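Local atomic coordinates of glycoside Hydrolase (Bacteroides plebeius, PDB entry 5T3B), a protein that probably hydrolyses glycosidic bonds in a polysaccharide as a family 50 glycoside hydrolase of a gut bacterium. Residues G28-Y33 with T37-P42; V67-Q72 with I476-K481; I205-P208 with L214-G217; D266-I271 with N304-I309; F438-D443 with Y453-Y458. All blocks are in the same frame, centred on the assembly; numbering follows the deposited sequence.

Contact 1 of 5, residues G28-Y33 with T37-P42; sequences GPAETY and TKQYQP. With EDO (1,2-ethanediol), chain P.
A short beta hairpin near the start of the chain joins E31 and Y40 as an antiparallel hydrogen-bonded pair. Y40 N gives its hydrogen to E31 O at 2.8 Å, and E31 N returns one to Y40 O. Next to them Y33 N bonds K38 O, while at the open end G28 N holds P42 O at 2.9 Å; the amide of Q41 also reaches G28 O, from above the carbonyl plane. The side chains of E31 and Y40 rise from the same side of the hairpin and run next to each other. With CG set between its backbone N and carbonyl carbon (chi1 77°), Y40 stands its ring up where the edge of Y33 meets one face, CD1 of Y33 lying 3.7 Å from CE1 of Y40. The two planes are 72° apart, a T-shaped pair. Y40 OH then meets a water at 2.6 Å, which donates to E31 OE2 (2.7 Å), and accepts a hydrogen bond from O2 of an ethanediol at 2.8 Å. A valine in place of Y40 would probably strip the edge of Y33 of its aromatic face and leave the water held by E31 without its hydroxyl partner. E31 OE1 is salt-bridged to K59 of strand 56-60, R61 makes a cation-pi contact with Y33, and the backbone of Q39 bonds V67, tying the hairpin to the chain beyond that strand.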
# COMPACT_ATOMS: atom_id res chain seq x y z
N GLY A 28 -1.03 -9.24 30.28
CA GLY A 28 -2.02 -10.09 30.91
C GLY A 28 -1.88 -11.55 30.54
O GLY A 28 -0.95 -11.99 29.85
N PRO A 29 -2.78 -12.35 31.07
CA PRO A 29 -2.72 -13.79 30.78
C PRO A 29 -2.85 -14.13 29.31
O PRO A 29 -3.46 -13.41 28.52
CB PRO A 29 -3.88 -14.37 31.59
CG PRO A 29 -4.35 -13.28 32.53
CD PRO A 29 -3.94 -11.97 31.91
N ALA A 30 -2.16 -15.20 28.94
CA ALA A 30 -2.23 -15.66 27.58
C ALA A 30 -3.65 -15.92 27.15
O ALA A 30 -4.43 -16.52 27.88
CB ALA A 30 -1.38 -16.92 27.39
N GLU A 31 -3.95 -15.47 25.91
CA GLU A 31 -5.22 -15.73 25.27
C GLU A 31 -4.99 -15.94 23.75
O GLU A 31 -3.95 -15.59 23.24
CB GLU A 31 -6.23 -14.65 25.55
CG GLU A 31 -5.88 -13.31 25.00
CD GLU A 31 -6.89 -12.21 25.34
OE1 GLU A 31 -6.90 -11.66 26.46
OE2 GLU A 31 -7.77 -11.92 24.53
N THR A 32 -5.97 -16.51 23.08
CA THR A 32 -5.87 -16.77 21.66
C THR A 32 -6.19 -15.47 20.89
O THR A 32 -7.18 -14.82 21.13
CB THR A 32 -6.85 -17.88 21.23
OG1 THR A 32 -6.51 -19.03 22.01
CG2 THR A 32 -6.67 -18.15 19.78
N TYR A 33 -5.28 -15.11 19.99
CA TYR A 33 -5.53 -13.89 19.19
C TYR A 33 -6.75 -14.17 18.27
O TYR A 33 -6.86 -15.26 17.71
CB TYR A 33 -4.26 -13.55 18.45
CG TYR A 33 -4.39 -12.25 17.67
CD1 TYR A 33 -4.15 -11.03 18.29
CD2 TYR A 33 -4.72 -12.23 16.33
CE1 TYR A 33 -4.24 -9.84 17.58
CE2 TYR A 33 -4.83 -11.04 15.62
CZ TYR A 33 -4.58 -9.84 16.26
OH TYR A 33 -4.64 -8.62 15.56
N THR A 37 -4.75 -19.31 15.50
CA THR A 37 -4.45 -20.43 16.38
C THR A 37 -3.39 -20.07 17.41
O THR A 37 -3.13 -20.86 18.31
CB THR A 37 -3.91 -21.64 15.59
OG1 THR A 37 -2.73 -21.20 14.90
CG2 THR A 37 -4.93 -22.13 14.58
N LYS A 38 -2.77 -18.90 17.27
CA LYS A 38 -1.68 -18.54 18.19
C LYS A 38 -2.14 -17.68 19.37
O LYS A 38 -2.98 -16.79 19.23
CB LYS A 38 -0.61 -17.79 17.44
CG LYS A 38 -0.04 -18.53 16.25
CD LYS A 38 0.62 -19.86 16.63
CE LYS A 38 1.31 -20.40 15.39
NZ LYS A 38 1.85 -21.76 15.47
N GLN A 39 -1.53 -17.97 20.51
CA GLN A 39 -1.75 -17.23 21.69
C GLN A 39 -0.80 -16.06 21.87
O GLN A 39 0.28 -16.03 21.26
CB GLN A 39 -1.73 -18.12 22.93
CG GLN A 39 -2.73 -19.23 23.02
CD GLN A 39 -2.54 -19.88 24.44
OE1 GLN A 39 -1.46 -20.32 24.78
NE2 GLN A 39 -3.52 -19.73 25.27
N TYR A 40 -1.23 -15.10 22.69
CA TYR A 40 -0.37 -13.96 23.04
C TYR A 40 -0.72 -13.49 24.40
O TYR A 40 -1.83 -13.77 24.88
CB TYR A 40 -0.50 -12.84 22.00
CG TYR A 40 -1.73 -11.98 22.07
CD1 TYR A 40 -3.03 -12.54 21.86
CD2 TYR A 40 -1.64 -10.62 22.34
CE1 TYR A 40 -4.18 -11.75 21.92
CE2 TYR A 40 -2.79 -9.83 22.39
CZ TYR A 40 -4.04 -10.39 22.20
OH TYR A 40 -5.16 -9.57 22.25
N GLN A 41 0.21 -12.75 25.01
CA GLN A 41 -0.10 -12.06 26.26
C GLN A 41 -0.34 -10.59 25.98
O GLN A 41 0.55 -9.89 25.53
CB GLN A 41 1.03 -12.23 27.23
CG GLN A 41 1.25 -13.65 27.64
CD GLN A 41 2.27 -13.69 28.73
OE1 GLN A 41 3.42 -13.85 28.43
NE2 GLN A 41 1.86 -13.41 30.00
N PRO A 42 -1.58 -10.13 26.16
CA PRO A 42 -1.93 -8.79 25.69
C PRO A 42 -1.40 -7.68 26.57
O PRO A 42 -1.24 -7.82 27.80
CB PRO A 42 -3.44 -8.78 25.67
CG PRO A 42 -3.85 -9.88 26.62
CD PRO A 42 -2.76 -10.85 26.66
C1 EDO P . -7.55 -8.15 19.01
O1 EDO P . -7.57 -7.87 17.59
C2 EDO P . -6.64 -7.16 19.69
O2 EDO P . -5.34 -7.64 20.21
O HOH W 1 -7.42 -10.78 22.07

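Contact 2 of 5, residues V67-Q72 with I476-K481; sequences VGYEQQ and IDYFDK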
# COMPACT_ATOMS: atom_id res chain seq x y z
N VAL A 67 3.14 -16.09 22.14
CA VAL A 67 3.42 -17.38 22.80
C VAL A 67 3.97 -18.37 21.78
O VAL A 67 3.35 -18.59 20.72
CB VAL A 67 2.13 -17.94 23.48
CG1 VAL A 67 2.34 -19.35 24.03
CG2 VAL A 67 1.63 -16.98 24.57
N GLY A 68 5.12 -18.95 22.06
CA GLY A 68 5.71 -19.95 21.20
C GLY A 68 6.67 -19.37 20.20
O GLY A 68 7.12 -20.12 19.34
N TYR A 69 6.94 -18.07 20.24
CA TYR A 69 7.89 -17.43 19.34
C TYR A 69 8.87 -16.66 20.19
O TYR A 69 8.43 -15.88 21.06
CB TYR A 69 7.20 -16.47 18.40
CG TYR A 69 8.21 -15.81 17.50
CD1 TYR A 69 8.74 -16.44 16.42
CD2 TYR A 69 8.68 -14.54 17.79
CE1 TYR A 69 9.74 -15.86 15.66
CE2 TYR A 69 9.69 -13.94 17.04
CZ TYR A 69 10.22 -14.57 15.99
OH TYR A 69 11.25 -14.00 15.29
N GLU A 70 10.16 -16.79 19.91
CA GLU A 70 11.18 -15.92 20.50
C GLU A 70 11.95 -15.27 19.35
O GLU A 70 12.28 -15.90 18.40
CB GLU A 70 12.13 -16.68 21.44
CG GLU A 70 11.37 -17.24 22.66
CD GLU A 70 10.73 -16.16 23.60
OE1 GLU A 70 11.26 -14.99 23.76
OE2 GLU A 70 9.64 -16.47 24.18
N GLN A 71 12.24 -13.99 19.48
CA GLN A 71 12.88 -13.24 18.39
C GLN A 71 14.16 -13.95 17.96
O GLN A 71 15.04 -14.19 18.75
CB GLN A 71 13.11 -11.82 18.78
CG GLN A 71 13.72 -10.99 17.71
CD GLN A 71 13.73 -9.51 17.97
OE1 GLN A 71 12.91 -8.97 18.71
NE2 GLN A 71 14.65 -8.84 17.28
N GLN A 72 14.25 -14.24 16.67
CA GLN A 72 15.31 -15.07 16.15
C GLN A 72 16.50 -14.25 15.68
O GLN A 72 17.63 -14.54 16.08
CB GLN A 72 14.79 -16.00 15.08
CG GLN A 72 13.77 -16.99 15.63
CD GLN A 72 13.33 -17.99 14.60
OE1 GLN A 72 13.94 -18.10 13.56
NE2 GLN A 72 12.26 -18.72 14.90
N ILE A 476 6.68 -15.74 9.51
CA ILE A 476 5.83 -16.44 8.55
C ILE A 476 5.92 -17.95 8.79
O ILE A 476 4.92 -18.64 8.72
CB ILE A 476 6.13 -15.99 7.11
CG1 ILE A 476 5.52 -14.60 6.94
CG2 ILE A 476 5.61 -17.00 6.09
CD1 ILE A 476 6.05 -13.90 5.71
N ASP A 477 7.13 -18.45 8.97
CA ASP A 477 7.30 -19.89 9.23
C ASP A 477 6.50 -20.28 10.48
O ASP A 477 5.84 -21.33 10.51
CB ASP A 477 8.75 -20.28 9.41
CG ASP A 477 9.53 -20.24 8.14
OD1 ASP A 477 8.97 -20.36 7.04
OD2 ASP A 477 10.77 -20.07 8.27
N TYR A 478 6.61 -19.49 11.54
CA TYR A 478 5.86 -19.71 12.80
C TYR A 478 4.36 -19.71 12.59
O TYR A 478 3.66 -20.61 13.03
CB TYR A 478 6.30 -18.67 13.83
CG TYR A 478 5.38 -18.45 14.99
CD1 TYR A 478 5.42 -19.25 16.09
CD2 TYR A 478 4.49 -17.40 15.02
CE1 TYR A 478 4.60 -18.99 17.18
CE2 TYR A 478 3.69 -17.12 16.08
CZ TYR A 478 3.71 -17.92 17.19
OH TYR A 478 2.90 -17.63 18.25
N PHE A 479 3.86 -18.75 11.82
CA PHE A 479 2.43 -18.69 11.58
C PHE A 479 1.90 -19.83 10.70
O PHE A 479 0.79 -20.28 10.87
CB PHE A 479 1.99 -17.36 11.03
CG PHE A 479 2.01 -16.24 12.07
CD1 PHE A 479 1.27 -16.32 13.23
CD2 PHE A 479 2.72 -15.07 11.84
CE1 PHE A 479 1.23 -15.31 14.14
CE2 PHE A 479 2.72 -14.04 12.76
CZ PHE A 479 1.92 -14.14 13.88
N ASP A 480 2.70 -20.24 9.73
CA ASP A 480 2.24 -21.16 8.70
C ASP A 480 2.49 -22.61 9.06
O ASP A 480 1.95 -23.50 8.35
CB ASP A 480 2.96 -20.86 7.37
CG ASP A 480 2.44 -19.59 6.64
OD1 ASP A 480 1.59 -18.86 7.21
OD2 ASP A 480 2.92 -19.33 5.49
N LYS A 481 3.31 -22.91 10.09
CA LYS A 481 3.75 -24.32 10.42
C LYS A 481 2.56 -25.25 10.78
O LYS A 481 1.62 -24.75 11.42
CB LYS A 481 4.75 -24.29 11.62
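Y478 reaches from the last helix of the chain to V67 and gives its hydroxyl hydrogen to V67 O at 2.7 Å. Its CG is anti to the backbone N (chi1 162°), which sends the ring out from the helix. The donor stands 36° out of the carbonyl plane, so the bond comes from above rather than along a lone pair. Over one face of the Y478 ring sits CB of Y69, 3.9 Å from the ring centroid and nearly on its normal: a CH-pi contact. Beyond CB, the edge of the Y69 ring turns toward the face of Y478, with planes 61° apart. G68 carries the chain between these two neighbours, and its O approaches CE1 of Y478 at 3.5 Å. An alanine at Y478 would probably leave V67 O without this donor and open a gap beside CB of Y69. Further out, Y69 OH is held by OD1 of N474, one helical turn before Y478, and takes a weak bond from Q72 N. CD2 of Y478 packs over the centre of the F479 ring, and K38 makes a cation-pi contact with Y478. The whole is a loop-on-helix contact in which the C-terminal helix 472-480 closes back onto the N-terminal part of the fold.

Contact 3 of 5, residues I205-P208 with L214-G217; sequences ISYP and LKIG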
# COMPACT_ATOMS: atom_id res chain seq x y z
N ILE A 205 -10.93 17.43 -21.51
CA ILE A 205 -12.27 17.36 -21.03
C ILE A 205 -12.31 17.68 -19.53
O ILE A 205 -11.31 17.89 -18.91
CB ILE A 205 -12.87 15.98 -21.32
CG1 ILE A 205 -12.07 14.83 -20.63
CG2 ILE A 205 -12.97 15.75 -22.84
CD1 ILE A 205 -12.68 13.46 -20.83
N SER A 206 -13.55 17.78 -19.04
CA SER A 206 -13.78 17.98 -17.62
C SER A 206 -14.06 16.64 -16.97
O SER A 206 -14.45 15.66 -17.64
CB SER A 206 -15.03 18.83 -17.40
OG SER A 206 -14.87 20.16 -17.87
N TYR A 207 -13.91 16.60 -15.65
CA TYR A 207 -14.39 15.44 -14.89
C TYR A 207 -15.92 15.31 -15.04
O TYR A 207 -16.65 16.28 -15.23
CB TYR A 207 -14.06 15.57 -13.41
CG TYR A 207 -12.57 15.42 -13.15
CD1 TYR A 207 -11.92 14.23 -13.44
CD2 TYR A 207 -11.82 16.44 -12.57
CE1 TYR A 207 -10.58 14.05 -13.15
CE2 TYR A 207 -10.45 16.24 -12.31
CZ TYR A 207 -9.86 15.04 -12.60
OH TYR A 207 -8.53 14.78 -12.37
N PRO A 208 -16.43 14.08 -15.00
CA PRO A 208 -17.90 13.92 -15.05
C PRO A 208 -18.63 14.72 -13.99
O PRO A 208 -18.20 14.75 -12.86
CB PRO A 208 -18.09 12.41 -14.78
CG PRO A 208 -16.78 11.78 -15.18
CD PRO A 208 -15.73 12.79 -14.72
N LEU A 214 -16.09 11.95 -9.16
CA LEU A 214 -16.67 11.07 -10.17
C LEU A 214 -15.68 10.67 -11.28
O LEU A 214 -16.08 10.13 -12.29
CB LEU A 214 -17.93 11.70 -10.77
CG LEU A 214 -19.02 12.06 -9.77
CD1 LEU A 214 -20.26 12.61 -10.48
CD2 LEU A 214 -19.35 10.98 -8.75
N LYS A 215 -14.39 10.90 -11.05
CA LYS A 215 -13.42 10.66 -12.09
C LYS A 215 -13.33 9.22 -12.59
O LYS A 215 -12.98 9.01 -13.73
CB LYS A 215 -12.07 11.20 -11.75
CG LYS A 215 -11.37 10.49 -10.62
CD LYS A 215 -9.98 11.08 -10.46
CE LYS A 215 -9.18 10.41 -9.48
NZ LYS A 215 -8.01 11.40 -9.37
N ILE A 216 -13.72 8.25 -11.76
CA ILE A 216 -13.72 6.91 -12.25
C ILE A 216 -14.67 6.74 -13.46
O ILE A 216 -14.47 5.84 -14.28
CB ILE A 216 -14.11 5.90 -11.15
CG1 ILE A 216 -13.86 4.44 -11.58
CG2 ILE A 216 -15.50 6.10 -10.66
CD1 ILE A 216 -12.43 4.10 -11.93
N GLY A 217 -15.67 7.60 -13.61
CA GLY A 217 -16.54 7.53 -14.75
C GLY A 217 -15.88 7.79 -16.09
O GLY A 217 -16.45 7.48 -17.15
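Y207 and P208 run past the 3-10 segment around 215-217, CA of Y207 lying 5.6 Å from CA of K215, and G217 N bonds L214 O at 2.9 Å. Both pieces belong to one long loop connecting helix 195-203 to helix 224-232, so the contact folds that loop back on itself. No hydrogen bond crosses it; rings and methylenes do the work. The Y207 ring and the K215 chain lie alongside, pointing the same way, and CB of K215 comes within 3.5 Å of CD1 of Y207. K215 places CG between its backbone N and carbonyl carbon (chi1 68°) and then runs extended, which brings CD near CE1 of the tyrosine as well. P208 faces the turn itself. Its CB meets CB of L214 at 4.1 Å, while CB and CD1 of L214 also approach the carbonyl O of P208. L214 turns its other methyl, CD2, to R267 and F268 of helix 264-269. G217 is close by, where a side chain would press against the proline ring. The nearest approach of that ring to the turn is CG of P208 to O of L214, at 3.4 Å.

Contact 4 of 5, residues D266-I271 with N304-I309; sequences DRFLKI and NEFAGI
F268 and F306 meet between two helices, CD2 and CE2 of F268 lying at the edge of the F306 ring, near its plane. The ring planes are 80° apart and the centroids of the two rings are separated by 5.5 Å, F306 approaching F268 obliquely. CE2 and CZ of F306 are the atoms that touch, both 3.6 Å from CD2 of F268. Four carbons, two from each ring, therefore make the whole contact. F306 holds CG anti to its backbone N (chi1 180°), sending the ring across from helix 300-324; F268 comes to meet it with CG beside its own backbone N, near the C-terminal end of helix 264-269. F268 also packs on A278 and A282 of helix 277-288, and F306 meets the ring of F285 from that helix, so the pair sits where three helices converge. Polar groups nearby look elsewhere: R267 is salt-bridged to D256, and E305 to K289. With no hydrogen bond or charge pair between the segments, the contact rests on dispersion and on the exclusion of water, and its geometry is set by how the buried rings fit rather than by directional bonds.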
# COMPACT_ATOMS: atom_id res chain seq x y z
N ASP A 266 -25.68 6.30 -7.51
CA ASP A 266 -26.60 7.42 -7.30
C ASP A 266 -26.07 8.72 -7.90
O ASP A 266 -26.78 9.45 -8.63
CB ASP A 266 -26.82 7.69 -5.82
CG ASP A 266 -27.62 6.62 -5.12
OD1 ASP A 266 -28.03 5.63 -5.73
OD2 ASP A 266 -27.82 6.80 -3.91
N ARG A 267 -24.79 9.01 -7.63
CA ARG A 267 -24.19 10.24 -8.14
C ARG A 267 -24.10 10.23 -9.69
O ARG A 267 -24.36 11.27 -10.30
CB ARG A 267 -22.80 10.54 -7.51
CG ARG A 267 -22.85 11.23 -6.13
CD ARG A 267 -21.48 11.31 -5.42
NE ARG A 267 -20.87 9.95 -5.21
CZ ARG A 267 -19.57 9.70 -5.08
NH1 ARG A 267 -18.68 10.63 -5.13
NH2 ARG A 267 -19.19 8.49 -4.82
N PHE A 268 -23.81 9.09 -10.32
CA PHE A 268 -23.74 9.07 -11.76
C PHE A 268 -25.14 9.35 -12.34
O PHE A 268 -25.25 10.07 -13.30
CB PHE A 268 -23.23 7.75 -12.30
CG PHE A 268 -21.74 7.58 -12.29
CD1 PHE A 268 -20.89 8.27 -11.44
CD2 PHE A 268 -21.16 6.73 -13.18
CE1 PHE A 268 -19.53 8.11 -11.48
CE2 PHE A 268 -19.80 6.50 -13.15
CZ PHE A 268 -18.97 7.17 -12.28
N LEU A 269 -26.15 8.77 -11.71
CA LEU A 269 -27.52 8.95 -12.24
C LEU A 269 -28.00 10.37 -12.12
O LEU A 269 -28.94 10.76 -12.83
CB LEU A 269 -28.48 7.98 -11.57
CG LEU A 269 -28.33 6.48 -11.93
CD1 LEU A 269 -29.16 5.61 -11.00
CD2 LEU A 269 -28.65 6.23 -13.38
N LYS A 270 -27.44 11.09 -11.14
CA LYS A 270 -27.80 12.51 -10.92
C LYS A 270 -26.94 13.54 -11.69
O LYS A 270 -27.16 14.73 -11.61
CB LYS A 270 -27.84 12.81 -9.41
CG LYS A 270 -28.87 12.05 -8.61
CD LYS A 270 -30.30 12.34 -9.05
CE LYS A 270 -31.30 12.34 -7.89
NZ LYS A 270 -32.54 13.00 -8.36
N ILE A 271 -26.00 13.06 -12.51
CA ILE A 271 -25.20 13.95 -13.37
C ILE A 271 -26.17 14.70 -14.28
O ILE A 271 -27.04 14.08 -14.88
CB ILE A 271 -24.18 13.16 -14.21
CG1 ILE A 271 -23.06 12.60 -13.31
CG2 ILE A 271 -23.58 14.08 -15.24
CD1 ILE A 271 -22.20 11.62 -14.07
N ASN A 304 -22.82 -1.49 -5.53
CA ASN A 304 -21.57 -2.20 -5.38
C ASN A 304 -21.21 -2.90 -6.66
O ASN A 304 -20.04 -2.87 -7.06
CB ASN A 304 -21.62 -3.15 -4.20
CG ASN A 304 -21.63 -2.43 -2.89
OD1 ASN A 304 -21.35 -1.22 -2.80
ND2 ASN A 304 -22.10 -3.11 -1.88
N GLU A 305 -22.18 -3.56 -7.31
CA GLU A 305 -21.93 -4.17 -8.59
C GLU A 305 -21.49 -3.19 -9.65
O GLU A 305 -20.54 -3.44 -10.40
CB GLU A 305 -23.17 -4.93 -9.07
CG GLU A 305 -22.87 -5.73 -10.31
CD GLU A 305 -24.05 -6.56 -10.80
OE1 GLU A 305 -25.10 -6.58 -10.12
OE2 GLU A 305 -23.91 -7.16 -11.91
N PHE A 306 -22.17 -2.04 -9.71
CA PHE A 306 -21.80 -1.02 -10.68
C PHE A 306 -20.37 -0.51 -10.45
O PHE A 306 -19.62 -0.34 -11.40
CB PHE A 306 -22.81 0.14 -10.69
CG PHE A 306 -22.47 1.21 -11.67
CD1 PHE A 306 -22.63 1.00 -13.01
CD2 PHE A 306 -21.91 2.38 -11.24
CE1 PHE A 306 -22.24 1.99 -13.91
CE2 PHE A 306 -21.49 3.35 -12.11
CZ PHE A 306 -21.69 3.19 -13.46
N ALA A 307 -20.03 -0.25 -9.18
CA ALA A 307 -18.67 0.14 -8.87
C ALA A 307 -17.66 -0.91 -9.35
O ALA A 307 -16.57 -0.59 -9.81
CB ALA A 307 -18.56 0.42 -7.36
N GLY A 308 -18.00 -2.19 -9.19
CA GLY A 308 -17.20 -3.28 -9.71
C GLY A 308 -17.00 -3.24 -11.22
O GLY A 308 -15.93 -3.56 -11.71
N ILE A 309 -18.05 -2.90 -11.97
CA ILE A 309 -17.96 -2.74 -13.42
C ILE A 309 -17.00 -1.62 -13.76
O ILE A 309 -16.13 -1.75 -14.65
CB ILE A 309 -19.35 -2.50 -14.08
CG1 ILE A 309 -20.16 -3.80 -13.97
CG2 ILE A 309 -19.19 -1.99 -15.49
CD1 ILE A 309 -21.59 -3.59 -14.25

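Contact 5 of 5, residues F438-D443 with Y453-Y458; sequences FKYLDD and YNYKPY
D442 OD2 is gripped twice. Y458 OH donates to it at 2.6 Å, on the syn lone pair, and a water donates at 2.7 Å. The same water accepts a hydrogen from Y453 N at 3.0 Å, so one carboxylate oxygen joins both ends of segment 453-458. D442 has CG anti to its carbonyl carbon (chi1 -77°), which places the carboxylate toward Y458; the two side chains cross at about a right angle, the carboxylate and ring planes 44° apart. D442 OD1 is bonded to G449 N, which fixes the rotation of the group. The backbone O of D442 lies in the ring plane of Y453, at the edge, 3.6 Å from CD1. On the apolar side both methyls of L441 meet the Y455 ring: CD1 touches CE1 at 3.8 Å, and CD2 touches CD1 of the ring. Y440 OH, itself bonded to W148, comes to the edge of Y455 in plane, while Y455 OH is held by G133 N. Within segment 438-443, K439, which follows a cis peptide, turns NZ back to L441 O (2.7 Å) and forms a salt bridge with D443 OD1 (2.8 Å). Such a network would probably hold the loop in a single shape, with L441 and Y440 packing on Y455 beside the polar bonds.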
# COMPACT_ATOMS: atom_id res chain seq x y z
N PHE A 438 3.54 4.56 5.95
CA PHE A 438 3.31 5.89 5.49
C PHE A 438 3.63 6.82 6.64
O PHE A 438 2.88 6.84 7.61
CB PHE A 438 1.86 6.05 5.02
CG PHE A 438 1.52 7.39 4.45
CD1 PHE A 438 1.65 7.64 3.11
CD2 PHE A 438 1.13 8.44 5.25
CE1 PHE A 438 1.41 8.87 2.55
CE2 PHE A 438 0.83 9.67 4.70
CZ PHE A 438 0.97 9.88 3.37
N LYS A 439 4.78 7.54 6.63
CA LYS A 439 5.66 7.82 5.50
C LYS A 439 7.04 8.15 6.00
O LYS A 439 7.33 8.08 7.18
CB LYS A 439 5.07 8.90 4.59
CG LYS A 439 4.90 10.24 5.26
CD LYS A 439 4.34 11.29 4.28
CE LYS A 439 3.84 12.56 4.91
NZ LYS A 439 4.95 13.51 5.19
N TYR A 440 7.91 8.49 5.03
CA TYR A 440 9.30 8.78 5.34
C TYR A 440 9.47 9.89 6.40
O TYR A 440 10.07 9.63 7.43
CB TYR A 440 9.98 9.15 4.00
CG TYR A 440 11.41 9.60 4.07
CD1 TYR A 440 12.39 8.89 4.76
CD2 TYR A 440 11.79 10.75 3.40
CE1 TYR A 440 13.68 9.33 4.81
CE2 TYR A 440 13.13 11.19 3.41
CZ TYR A 440 14.04 10.47 4.15
OH TYR A 440 15.34 10.94 4.20
N LEU A 441 8.95 11.08 6.10
CA LEU A 441 9.10 12.23 6.99
C LEU A 441 7.80 12.71 7.58
O LEU A 441 6.75 12.61 6.96
CB LEU A 441 9.66 13.47 6.22
CG LEU A 441 11.01 13.28 5.61
CD1 LEU A 441 11.39 14.38 4.71
CD2 LEU A 441 12.06 13.08 6.61
N ASP A 442 7.93 13.27 8.76
CA ASP A 442 6.83 14.07 9.29
C ASP A 442 6.43 15.18 8.33
O ASP A 442 7.27 15.71 7.59
CB ASP A 442 7.25 14.74 10.61
CG ASP A 442 7.25 13.87 11.81
OD1 ASP A 442 6.75 12.74 11.80
OD2 ASP A 442 7.78 14.43 12.82
N ASP A 443 5.15 15.56 8.36
CA ASP A 443 4.82 16.90 7.95
C ASP A 443 5.33 17.88 8.99
O ASP A 443 5.55 17.51 10.12
CB ASP A 443 3.30 17.07 7.78
CG ASP A 443 2.65 16.24 6.72
OD1 ASP A 443 3.32 15.75 5.82
OD2 ASP A 443 1.35 16.22 6.81
N TYR A 453 10.88 16.13 10.85
CA TYR A 453 10.98 17.08 9.75
C TYR A 453 12.45 17.52 9.52
O TYR A 453 12.74 18.05 8.45
CB TYR A 453 10.08 18.27 10.08
CG TYR A 453 9.83 19.18 8.91
CD1 TYR A 453 9.05 18.78 7.86
CD2 TYR A 453 10.37 20.46 8.90
CE1 TYR A 453 8.77 19.62 6.78
CE2 TYR A 453 10.13 21.29 7.84
CZ TYR A 453 9.35 20.86 6.77
OH TYR A 453 9.09 21.69 5.67
N ASN A 454 13.31 17.33 10.54
CA ASN A 454 14.75 17.56 10.43
C ASN A 454 15.56 16.34 10.06
O ASN A 454 16.77 16.31 10.27
CB ASN A 454 15.32 18.20 11.68
CG ASN A 454 14.64 19.46 12.01
OD1 ASN A 454 14.37 20.29 11.15
ND2 ASN A 454 14.26 19.57 13.29
N TYR A 455 14.88 15.34 9.49
CA TYR A 455 15.52 14.11 9.04
C TYR A 455 16.12 13.27 10.16
O TYR A 455 16.99 12.45 9.92
CB TYR A 455 16.52 14.36 7.91
CG TYR A 455 16.01 14.98 6.66
CD1 TYR A 455 15.59 14.19 5.57
CD2 TYR A 455 15.89 16.37 6.48
CE1 TYR A 455 15.14 14.76 4.43
CE2 TYR A 455 15.42 16.97 5.35
CZ TYR A 455 15.03 16.17 4.27
OH TYR A 455 14.54 16.68 3.09
N LYS A 456 15.61 13.42 11.38
CA LYS A 456 16.07 12.57 12.48
C LYS A 456 15.15 11.38 12.72
O LYS A 456 13.97 11.58 12.98
CB LYS A 456 16.22 13.39 13.72
CG LYS A 456 17.28 14.49 13.59
CD LYS A 456 18.50 14.18 12.72
CE LYS A 456 19.59 15.16 13.10
NZ LYS A 456 19.83 15.08 14.56
N PRO A 457 15.68 10.16 12.64
CA PRO A 457 14.82 9.00 12.88
C PRO A 457 14.24 9.01 14.29
O PRO A 457 14.92 9.37 15.29
CB PRO A 457 15.76 7.83 12.70
CG PRO A 457 16.84 8.35 11.77
CD PRO A 457 17.03 9.75 12.23
N TYR A 458 13.00 8.54 14.39
CA TYR A 458 12.40 8.27 15.68
C TYR A 458 12.90 6.90 16.12
O TYR A 458 12.30 5.88 15.80
CB TYR A 458 10.90 8.34 15.55
CG TYR A 458 10.35 9.69 15.39
CD1 TYR A 458 10.30 10.58 16.48
CD2 TYR A 458 9.82 10.12 14.19
CE1 TYR A 458 9.75 11.84 16.34
CE2 TYR A 458 9.26 11.39 14.06
CZ TYR A 458 9.23 12.26 15.16
OH TYR A 458 8.65 13.51 15.07
O HOH W 2 8.95 16.85 13.02

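Overall arrangement
The five contacts fall into two touching pairs and one set apart. Contacts 1 and 2 share an edge of the protein: the hairpin of contact 1 is mostly at the surface, and Q39 O probably bonds V67 N of contact 2, whose partner helix ends the chain. Contacts 3 and 4 lie on the opposite side of the chain's centre from contact 2. Both are buried and almost wholly apolar, and F268 joins them, its CZ packing 3.5 Å from CA of G217. The centre of contact 5, about 18 Å from the centre of the chain, lies nearer to it than the others, and this contact mixes a buried carboxylate with aromatic rings. Backbone pairing thus dominates only in contact 1.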